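Local coordinates for indole-3-acetic acid-amido synthetase GH3.15 (Arabidopsis thaliana, PDB 6E1Q), which conjugates glutamine, and possibly cysteine, to the auxin precursor indole-3-butyric acid, and likewise glutamine to the herbicide 2,4-DB, through ATP-dependent adenylation, at residues 296-301 with 320-325. Residues are numbered along the deposited sequence; the frame is centred on the assembly and turned at random.
Sequences CIESII and PLTSSF. With CFA ((2,4-dichlorophenoxy)acetic acid), chain C; CFA ((2,4-dichlorophenoxy)acetic acid), chain D.
Glu-298 OE1 accepts two hydroxyl hydrogen bonds, from Thr-322 OG1 and from Ser-324 OG, each 2.8 Å long. The carboxylate lies on one face of the parallel strand pair 297-298 and 321-327, joined through helix 309-316 in a beta-alpha-beta unit of the adenylating-enzyme (ANL) fold. The two hydroxyls reach OE1 from opposite faces of the carboxylate: Ser-324 OG on the syn side, 32° out of plane, Thr-322 OG1 from above the plane. The other oxygen, OE2, offers its syn lone pair to Ser-324 N at 2.8 Å, with 161° at the hydrogen, so three donors from segment 320-325 should fix the rotation of the buried carboxylate. Glu-298 CG stands anti to the backbone N (chi1 171°) and the chain bends at chi2, which turns the carboxylate toward Ser-324 while CG stays beside the ligand, 3.3 Å from O1' of the chain C (2,4-dichlorophenoxy)acetic acid.

The backbone pairs Ile-297 with Leu-321 and Glu-298 with Thr-322 in parallel: Thr-322 N donates to Ile-297 O over 2.8 Å, and further bonds run from Ile-297 N to Pro-320 O and from Ser-299 N to Thr-322 O. On the sheet face away from Glu-298, Ile-297 and Leu-321 lie side by side, Ile-297 CD1 to Leu-321 CD2 at 4.0 Å, against helix 309-316. Past the corner at Ser-299, Ile-301 CG1 packs on Ser-323 CB; the OG of Ser-323 is hydrogen-bonded to the OH of Tyr-348, a residue of the ATP site. Phe-325, a substrate- and ATP-site residue, has Ser-324 CB offset toward the rim of one ring face, while C6' of the chain D ligand sits over the centre of the other, 3.6 Å above the ring plane.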
ATOM      1  N   CYS A 296      -0.136  12.100 -13.780  1.00 34.01           N
ATOM      2  CA  CYS A 296      -0.133  10.695 -13.404  1.00 36.63           C
ATOM      3  C   CYS A 296      -0.851  10.561 -12.071  1.00 33.92           C
ATOM      4  O   CYS A 296      -1.099  11.542 -11.369  1.00 35.85           O
ATOM      5  CB  CYS A 296       1.293  10.133 -13.312  1.00 34.94           C
ATOM      6  SG  CYS A 296       2.221  10.808 -11.941  1.00 44.27           S
ATOM      7  N   ILE A 297      -1.192   9.320 -11.746  1.00 35.58           N
ATOM      8  CA  ILE A 297      -1.848   8.963 -10.504  1.00 29.25           C
ATOM      9  C   ILE A 297      -0.948   7.951  -9.825  1.00 28.64           C
ATOM     10  O   ILE A 297      -0.796   6.830 -10.318  1.00 28.50           O
ATOM     11  CB  ILE A 297      -3.242   8.380 -10.738  1.00 29.57           C
ATOM     12  CG1 ILE A 297      -4.155   9.435 -11.355  1.00 35.40           C
ATOM     13  CG2 ILE A 297      -3.783   7.797  -9.415  1.00 26.99           C
ATOM     14  CD1 ILE A 297      -5.393   8.854 -11.978  1.00 40.03           C
ATOM     15  N   GLU A 298      -0.373   8.342  -8.690  1.00 29.60           N
ATOM     16  CA  GLU A 298       0.672   7.584  -8.017  1.00 33.41           C
ATOM     17  C   GLU A 298       0.075   6.900  -6.796  1.00 31.93           C
ATOM     18  O   GLU A 298      -0.485   7.571  -5.920  1.00 28.28           O
ATOM     19  CB  GLU A 298       1.827   8.512  -7.615  1.00 31.98           C
ATOM     20  CG  GLU A 298       2.864   7.849  -6.707  1.00 33.81           C
ATOM     21  CD  GLU A 298       3.805   6.901  -7.461  1.00 38.53           C
ATOM     22  OE1 GLU A 298       4.169   7.202  -8.615  1.00 38.17           O
ATOM     23  OE2 GLU A 298       4.164   5.842  -6.903  1.00 36.95           O
ATOM     24  N   SER A 299       0.183   5.568  -6.744  1.00 29.67           N
ATOM     25  CA  SER A 299      -0.248   4.791  -5.581  1.00 29.96           C
ATOM     26  C   SER A 299       0.229   3.358  -5.743  1.00 37.80           C
ATOM     27  O   SER A 299       0.656   2.943  -6.822  1.00 34.54           O
ATOM     28  CB  SER A 299      -1.773   4.799  -5.421  1.00 33.03           C
ATOM     29  OG  SER A 299      -2.372   4.024  -6.464  1.00 30.61           O
ATOM     30  N   ILE A 300       0.107   2.591  -4.665  1.00 34.45           N
ATOM     31  CA  ILE A 300       0.397   1.163  -4.744  1.00 33.56           C
ATOM     32  C   ILE A 300      -0.707   0.482  -5.550  1.00 34.06           C
ATOM     33  O   ILE A 300      -1.897   0.596  -5.227  1.00 31.82           O
ATOM     34  CB  ILE A 300       0.545   0.562  -3.343  1.00 31.81           C
ATOM     35  CG1 ILE A 300       1.787   1.166  -2.677  1.00 28.76           C
ATOM     36  CG2 ILE A 300       0.651  -0.964  -3.418  1.00 34.98           C
ATOM     37  CD1 ILE A 300       1.864   0.889  -1.192  1.00 33.31           C
ATOM     38  N   ILE A 301      -0.313  -0.211  -6.623  1.00 32.06           N
ATOM     39  CA  ILE A 301      -1.225  -0.921  -7.508  1.00 35.88           C
ATOM     40  C   ILE A 301      -0.841  -2.387  -7.668  1.00 36.22           C
ATOM     41  O   ILE A 301      -1.337  -3.053  -8.572  1.00 32.25           O
ATOM     42  CB  ILE A 301      -1.306  -0.245  -8.892  1.00 36.18           C
ATOM     43  CG1 ILE A 301       0.090  -0.199  -9.538  1.00 36.33           C
ATOM     44  CG2 ILE A 301      -1.969   1.117  -8.792  1.00 32.80           C
ATOM     45  CD1 ILE A 301       0.194   0.712 -10.771  1.00 37.74           C
ATOM     46  N   PRO A 320      -1.911   7.967 -16.584  1.00 41.43           N
ATOM     47  CA  PRO A 320      -1.237   6.703 -16.281  1.00 40.98           C
ATOM     48  C   PRO A 320      -1.195   6.468 -14.779  1.00 39.79           C
ATOM     49  O   PRO A 320      -0.955   7.385 -13.990  1.00 39.21           O
ATOM     50  CB  PRO A 320       0.162   6.886 -16.885  1.00 37.78           C
ATOM     51  CG  PRO A 320       0.352   8.351 -17.002  1.00 42.18           C
ATOM     52  CD  PRO A 320      -1.005   8.953 -17.208  1.00 37.03           C
ATOM     53  N   LEU A 321      -1.500   5.239 -14.384  1.00 36.52           N
ATOM     54  CA  LEU A 321      -1.346   4.842 -12.992  1.00 31.04           C
ATOM     55  C   LEU A 321       0.103   4.446 -12.779  1.00 34.99           C
ATOM     56  O   LEU A 321       0.603   3.529 -13.446  1.00 35.60           O
ATOM     57  CB  LEU A 321      -2.276   3.685 -12.645  1.00 30.90           C
ATOM     58  CG  LEU A 321      -3.720   3.788 -13.133  1.00 41.69           C
ATOM     59  CD1 LEU A 321      -4.488   2.572 -12.661  1.00 41.65           C
ATOM     60  CD2 LEU A 321      -4.370   5.078 -12.636  1.00 34.95           C
ATOM     61  N   THR A 322       0.789   5.141 -11.881  1.00 32.65           N
ATOM     62  CA  THR A 322       2.191   4.844 -11.629  1.00 31.35           C
ATOM     63  C   THR A 322       2.374   4.305 -10.216  1.00 33.79           C
ATOM     64  O   THR A 322       1.635   4.655  -9.295  1.00 31.52           O
ATOM     65  CB  THR A 322       3.081   6.079 -11.845  1.00 34.34           C
ATOM     66  OG1 THR A 322       2.678   7.137 -10.961  1.00 36.40           O
ATOM     67  CG2 THR A 322       2.968   6.560 -13.282  1.00 34.03           C
ATOM     68  N   SER A 323       3.363   3.429 -10.061  1.00 31.17           N
ATOM     69  CA  SER A 323       3.775   2.913  -8.759  1.00 33.64           C
ATOM     70  C   SER A 323       5.300   2.980  -8.770  1.00 35.65           C
ATOM     71  O   SER A 323       5.973   2.139  -9.378  1.00 39.07           O
ATOM     72  CB  SER A 323       3.247   1.498  -8.519  1.00 39.06           C
ATOM     73  OG  SER A 323       3.687   0.992  -7.265  1.00 47.93           O
ATOM     74  N   SER A 324       5.837   3.992  -8.103  1.00 31.41           N
ATOM     75  CA  SER A 324       7.248   4.328  -8.228  1.00 36.49           C
ATOM     76  C   SER A 324       8.128   3.711  -7.153  1.00 34.46           C
ATOM     77  O   SER A 324       9.346   3.636  -7.350  1.00 34.88           O
ATOM     78  CB  SER A 324       7.425   5.847  -8.170  1.00 34.79           C
ATOM     79  OG  SER A 324       6.807   6.445  -9.284  1.00 39.76           O
ATOM     80  N   PHE A 325       7.559   3.307  -6.018  1.00 32.16           N
ATOM     81  CA  PHE A 325       8.350   3.034  -4.828  1.00 34.54           C
ATOM     82  C   PHE A 325       7.991   1.694  -4.219  1.00 30.80           C
ATOM     83  O   PHE A 325       6.811   1.353  -4.098  1.00 31.62           O
ATOM     84  CB  PHE A 325       8.156   4.115  -3.765  1.00 42.59           C
ATOM     85  CG  PHE A 325       8.189   5.523  -4.302  1.00 42.81           C
ATOM     86  CD1 PHE A 325       9.402   6.173  -4.498  1.00 38.26           C
ATOM     87  CD2 PHE A 325       7.011   6.209  -4.568  1.00 50.25           C
ATOM     88  CE1 PHE A 325       9.443   7.476  -4.974  1.00 44.52           C
ATOM     89  CE2 PHE A 325       7.044   7.513  -5.044  1.00 56.60           C
ATOM     90  CZ  PHE A 325       8.263   8.147  -5.245  1.00 53.84           C
TER
HETATM   91  C1  CFA C 602       3.075  11.219  -4.478  0.84105.88           C
HETATM   92  C2  CFA C 602       4.135  10.204  -4.056  0.84108.59           C
HETATM   93  C1' CFA C 602       2.790   8.929  -2.553  0.84110.97           C
HETATM   94  C2' CFA C 602       2.153   7.749  -2.192  0.84116.88           C
HETATM   95  C3' CFA C 602       1.406   7.707  -1.041  0.84110.70           C
HETATM   96  C4' CFA C 602       1.293   8.828  -0.259  0.84100.39           C
HETATM   97  C5' CFA C 602       1.920  10.003  -0.595  0.84101.87           C
HETATM   98 CL3  CFA C 602       2.255   6.259  -3.168  0.84125.66          CL
HETATM   99  C6' CFA C 602       2.672  10.048  -1.743  0.84105.65           C
HETATM  100  O1  CFA C 602       3.313  12.451  -4.392  0.84109.44           O
HETATM  101  O2  CFA C 602       1.961  10.816  -4.886  0.84106.57           O
HETATM  102  O1' CFA C 602       3.550   8.975  -3.727  0.84111.30           O
HETATM  103 CL4  CFA C 602       0.321   8.738   1.209  0.84101.30          CL
HETATM  104  C1  CFA D 603       7.436   4.483   0.430  1.00104.65           C
HETATM  105  C2  CFA D 603       6.637   5.765   0.175  1.00106.32           C
HETATM  106  C1' CFA D 603       7.072   8.075  -0.296  1.00105.66           C
HETATM  107  C2' CFA D 603       6.219   8.867   0.466  1.00106.36           C
HETATM  108  C3' CFA D 603       5.786  10.090  -0.030  1.00103.40           C
HETATM  109  C4' CFA D 603       6.207  10.525  -1.279  1.00103.50           C
HETATM  110  C5' CFA D 603       7.060   9.738  -2.031  1.00101.21           C
HETATM  111 CL3  CFA D 603       5.671   8.324   2.080  1.00108.69          CL
HETATM  112  C6' CFA D 603       7.494   8.520  -1.538  1.00103.35           C
HETATM  113  O1  CFA D 603       8.573   4.360  -0.086  1.00101.99           O
HETATM  114  O2  CFA D 603       6.977   3.545   1.140  1.00103.69           O
HETATM  115  O1' CFA D 603       7.540   6.838   0.175  1.00106.98           O
HETATM  116 CL4  CFA D 603       5.664  12.097  -1.934  1.00108.78          CL